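Local coordinates for hypothetical protein Llacc01001955 (PDB 1ZUJ) that probably protects DNA under oxidative stress as a Dps protein, a twelve-subunit ferritin-like shell that needs an N-terminal helix to bind DNA, at residues 32-43 with 91-101. Residues are numbered along the deposited sequence; the frame is centred on the assembly and turned at random.
Sequences HVLSNIFYEKIS and EFVSNHKFIEN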
# COMPACT_ATOMS: atom_id res chain seq x y z
N HIS A 32 -0.39 32.10 -24.08
CA HIS A 32 -0.46 31.34 -25.33
C HIS A 32 -0.15 29.86 -25.13
O HIS A 32 -0.85 29.01 -25.65
CB HIS A 32 0.50 31.94 -26.37
CG HIS A 32 0.32 33.41 -26.54
ND1 HIS A 32 -0.70 33.95 -27.28
CD2 HIS A 32 1.01 34.45 -26.03
CE1 HIS A 32 -0.63 35.27 -27.23
NE2 HIS A 32 0.41 35.60 -26.47
N VAL A 33 0.91 29.57 -24.38
CA VAL A 33 1.21 28.20 -23.95
C VAL A 33 0.01 27.58 -23.23
O VAL A 33 -0.58 26.62 -23.71
CB VAL A 33 2.46 28.14 -23.05
CG1 VAL A 33 2.59 26.78 -22.38
CG2 VAL A 33 3.71 28.47 -23.87
N LEU A 34 -0.36 28.12 -22.07
CA LEU A 34 -1.56 27.66 -21.38
C LEU A 34 -2.72 27.45 -22.35
O LEU A 34 -3.50 26.51 -22.21
CB LEU A 34 -1.97 28.67 -20.32
CG LEU A 34 -1.02 28.75 -19.12
CD1 LEU A 34 -0.65 30.20 -18.84
CD2 LEU A 34 -1.63 28.10 -17.86
N SER A 35 -2.82 28.33 -23.34
CA SER A 35 -3.91 28.31 -24.30
C SER A 35 -3.73 27.23 -25.38
O SER A 35 -4.70 26.79 -25.99
CB SER A 35 -4.06 29.70 -24.95
OG SER A 35 -5.42 30.05 -25.10
N ASN A 36 -2.48 26.82 -25.62
CA ASN A 36 -2.19 25.67 -26.48
C ASN A 36 -2.58 24.38 -25.75
O ASN A 36 -3.41 23.62 -26.23
CB ASN A 36 -0.70 25.61 -26.84
CG ASN A 36 -0.22 26.88 -27.51
OD1 ASN A 36 0.91 27.35 -27.25
ND2 ASN A 36 -1.05 27.45 -28.37
N ILE A 37 -1.97 24.18 -24.58
CA ILE A 37 -2.26 23.05 -23.69
C ILE A 37 -3.76 22.80 -23.53
O ILE A 37 -4.17 21.68 -23.21
CB ILE A 37 -1.60 23.30 -22.32
CG1 ILE A 37 -0.09 23.06 -22.42
CG2 ILE A 37 -2.22 22.43 -21.22
CD1 ILE A 37 0.72 23.84 -21.41
N PHE A 38 -4.57 23.85 -23.71
CA PHE A 38 -6.01 23.68 -23.73
C PHE A 38 -6.47 23.11 -25.05
O PHE A 38 -7.25 22.16 -25.09
CB PHE A 38 -6.76 24.98 -23.50
CG PHE A 38 -8.26 24.80 -23.54
CD1 PHE A 38 -8.95 24.81 -24.75
CD2 PHE A 38 -8.97 24.55 -22.38
CE1 PHE A 38 -10.32 24.61 -24.79
CE2 PHE A 38 -10.33 24.35 -22.42
CZ PHE A 38 -11.01 24.39 -23.62
N TYR A 39 -6.06 23.72 -26.13
CA TYR A 39 -6.42 23.21 -27.44
C TYR A 39 -5.95 21.75 -27.54
O TYR A 39 -6.67 20.89 -28.06
CB TYR A 39 -5.85 24.08 -28.59
CG TYR A 39 -6.86 25.03 -29.27
CD1 TYR A 39 -7.22 24.86 -30.62
CD2 TYR A 39 -7.44 26.11 -28.58
CE1 TYR A 39 -8.13 25.73 -31.25
CE2 TYR A 39 -8.35 26.98 -29.21
CZ TYR A 39 -8.69 26.78 -30.54
OH TYR A 39 -9.57 27.64 -31.15
N GLU A 40 -4.76 21.48 -26.99
CA GLU A 40 -4.02 20.22 -27.19
C GLU A 40 -4.71 19.01 -26.59
O GLU A 40 -4.88 18.00 -27.26
CB GLU A 40 -2.63 20.30 -26.56
CG GLU A 40 -1.51 20.45 -27.56
CD GLU A 40 -1.44 19.31 -28.53
OE1 GLU A 40 -0.66 19.42 -29.49
OE2 GLU A 40 -2.15 18.30 -28.35
N LYS A 41 -5.10 19.14 -25.33
CA LYS A 41 -5.93 18.15 -24.67
C LYS A 41 -7.01 17.64 -25.62
O LYS A 41 -7.18 16.44 -25.78
CB LYS A 41 -6.57 18.77 -23.43
CG LYS A 41 -7.57 17.87 -22.74
CD LYS A 41 -7.55 18.14 -21.23
CE LYS A 41 -8.73 17.48 -20.49
NZ LYS A 41 -10.06 17.84 -21.09
N ILE A 42 -7.71 18.56 -26.28
CA ILE A 42 -8.87 18.19 -27.09
C ILE A 42 -8.49 17.26 -28.24
O ILE A 42 -9.13 16.25 -28.44
CB ILE A 42 -9.67 19.43 -27.62
CG1 ILE A 42 -9.59 20.66 -26.69
CG2 ILE A 42 -11.15 19.05 -27.83
CD1 ILE A 42 -10.00 20.41 -25.22
N SER A 43 -7.43 17.59 -28.97
CA SER A 43 -6.93 16.72 -30.05
C SER A 43 -6.42 15.37 -29.53
O SER A 43 -6.42 14.40 -30.29
CB SER A 43 -5.78 17.37 -30.83
OG SER A 43 -6.16 18.58 -31.43
N GLU A 91 -10.98 33.60 -24.16
CA GLU A 91 -9.56 33.85 -23.91
C GLU A 91 -8.67 32.87 -24.70
O GLU A 91 -7.61 33.26 -25.21
CB GLU A 91 -9.26 33.73 -22.42
CG GLU A 91 -10.14 34.58 -21.52
CD GLU A 91 -9.40 35.07 -20.30
OE1 GLU A 91 -8.33 35.70 -20.48
OE2 GLU A 91 -9.87 34.82 -19.17
N PHE A 92 -9.12 31.62 -24.79
CA PHE A 92 -8.36 30.54 -25.45
C PHE A 92 -8.35 30.62 -26.98
O PHE A 92 -7.36 30.28 -27.60
CB PHE A 92 -8.86 29.14 -25.04
CG PHE A 92 -8.75 28.83 -23.56
CD1 PHE A 92 -9.54 27.84 -23.01
CD2 PHE A 92 -7.88 29.53 -22.72
CE1 PHE A 92 -9.46 27.54 -21.65
CE2 PHE A 92 -7.82 29.23 -21.36
CZ PHE A 92 -8.60 28.23 -20.83
N VAL A 93 -9.46 31.06 -27.57
CA VAL A 93 -9.63 31.02 -29.02
C VAL A 93 -8.84 32.15 -29.72
O VAL A 93 -8.41 32.01 -30.89
CB VAL A 93 -11.14 31.05 -29.45
CG1 VAL A 93 -11.37 30.17 -30.67
CG2 VAL A 93 -12.06 30.60 -28.32
N SER A 94 -8.66 33.26 -29.01
CA SER A 94 -7.84 34.37 -29.50
C SER A 94 -6.34 34.05 -29.43
O SER A 94 -5.60 34.35 -30.37
CB SER A 94 -8.13 35.68 -28.74
OG SER A 94 -8.43 35.46 -27.37
N ASN A 95 -5.89 33.41 -28.34
CA ASN A 95 -4.46 33.23 -28.07
C ASN A 95 -3.87 31.85 -28.42
O ASN A 95 -2.66 31.65 -28.31
CB ASN A 95 -4.17 33.53 -26.60
CG ASN A 95 -4.94 34.72 -26.09
OD1 ASN A 95 -5.32 34.77 -24.93
ND2 ASN A 95 -5.18 35.68 -26.97
N HIS A 96 -4.72 30.91 -28.84
CA HIS A 96 -4.26 29.62 -29.37
C HIS A 96 -3.50 29.91 -30.66
O HIS A 96 -3.94 30.72 -31.46
CB HIS A 96 -5.44 28.66 -29.62
CG HIS A 96 -6.02 28.76 -31.00
ND1 HIS A 96 -6.65 29.90 -31.47
CD2 HIS A 96 -6.04 27.87 -32.03
CE1 HIS A 96 -7.04 29.70 -32.72
NE2 HIS A 96 -6.68 28.48 -33.08
N LYS A 97 -2.36 29.26 -30.87
CA LYS A 97 -1.50 29.59 -32.01
C LYS A 97 -0.91 28.34 -32.63
O LYS A 97 -0.08 27.69 -32.01
CB LYS A 97 -0.38 30.53 -31.56
CG LYS A 97 -0.84 31.87 -30.97
CD LYS A 97 -0.23 33.08 -31.70
CE LYS A 97 -0.13 34.32 -30.80
NZ LYS A 97 0.79 34.09 -29.65
N PHE A 98 -1.34 28.01 -33.84
CA PHE A 98 -0.92 26.81 -34.59
C PHE A 98 -1.55 25.50 -34.08
O PHE A 98 -1.49 24.47 -34.76
CB PHE A 98 0.60 26.67 -34.63
CG PHE A 98 1.33 27.95 -34.92
CD1 PHE A 98 2.27 28.45 -34.03
CD2 PHE A 98 1.07 28.64 -36.10
CE1 PHE A 98 2.94 29.63 -34.30
CE2 PHE A 98 1.73 29.82 -36.37
CZ PHE A 98 2.67 30.32 -35.47
N ILE A 99 -2.18 25.55 -32.91
CA ILE A 99 -2.86 24.38 -32.35
C ILE A 99 -4.24 24.33 -32.97
O ILE A 99 -4.76 25.32 -33.48
CB ILE A 99 -2.95 24.41 -30.79
CG1 ILE A 99 -1.86 25.27 -30.14
CG2 ILE A 99 -2.88 22.98 -30.21
CD1 ILE A 99 -0.43 24.76 -30.34
N GLU A 100 -4.84 23.15 -32.93
CA GLU A 100 -6.01 22.86 -33.73
C GLU A 100 -6.99 21.95 -33.02
O GLU A 100 -6.73 21.44 -31.93
CB GLU A 100 -5.57 22.18 -35.03
CG GLU A 100 -4.06 22.11 -35.21
CD GLU A 100 -3.65 21.30 -36.42
OE1 GLU A 100 -4.48 20.49 -36.90
OE2 GLU A 100 -2.49 21.46 -36.88
N ASN A 101 -8.15 21.80 -33.62
CA ASN A 101 -9.03 20.69 -33.32
C ASN A 101 -9.37 20.19 -34.68
O ASN A 101 -8.95 20.77 -35.68
CB ASN A 101 -10.28 21.17 -32.60
CG ASN A 101 -10.10 21.25 -31.09
OD1 ASN A 101 -10.88 20.68 -30.33
ND2 ASN A 101 -9.08 21.97 -30.65
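Tyr39 and His96 form the tight middle of this contact. Their rings make an offset stack, with centroids 3.9 Å apart and planes 15° from parallel. His96 CB also lies over the tyrosine face, 3.6 Å from the ring centroid, as a CH-pi contact. The imidazole is tethered by a hydrogen bond from its ND1 to Val93 O, 2.8 Å long. At the root of the ring, Tyr39 CB packs on Ile99 CG2. Without the Tyr39 ring and hydroxyl, as with an alanine here, His96 is likely to lose its stacking partner and a gap to open between its ring and Val93 CG1. Phe38 points its CG anti to the backbone N (chi1 179°), which lays its ring obliquely against Phe92. Ser35 OG donates to Phe92 O at 3.2 Å, and that carbonyl also accepts from His96 N.

The fold is the four-helix bundle of the ferritin-like Dps family. Helix 89-95 is the short helix in the long connection between the second and third bundle helices. The axes of 32-43 and 91-95 cross at -104°. The chain after it runs on along helix 26-50 to Asn101. There the Asn101 amide stands nearly perpendicular to the Tyr39 ring, and its OD1 accepts from Leu89 N of the second subunit.

At the other end, His32 is the buried inner part. Its ND1 donates in its ring plane to a lone pair of Asn95 O, 3.2 Å away. The more open side is at Lys97 and Asn95, which are partly exposed. Lys97 reaches over one face of the His32 imidazole and also makes a cation-pi contact with Phe127.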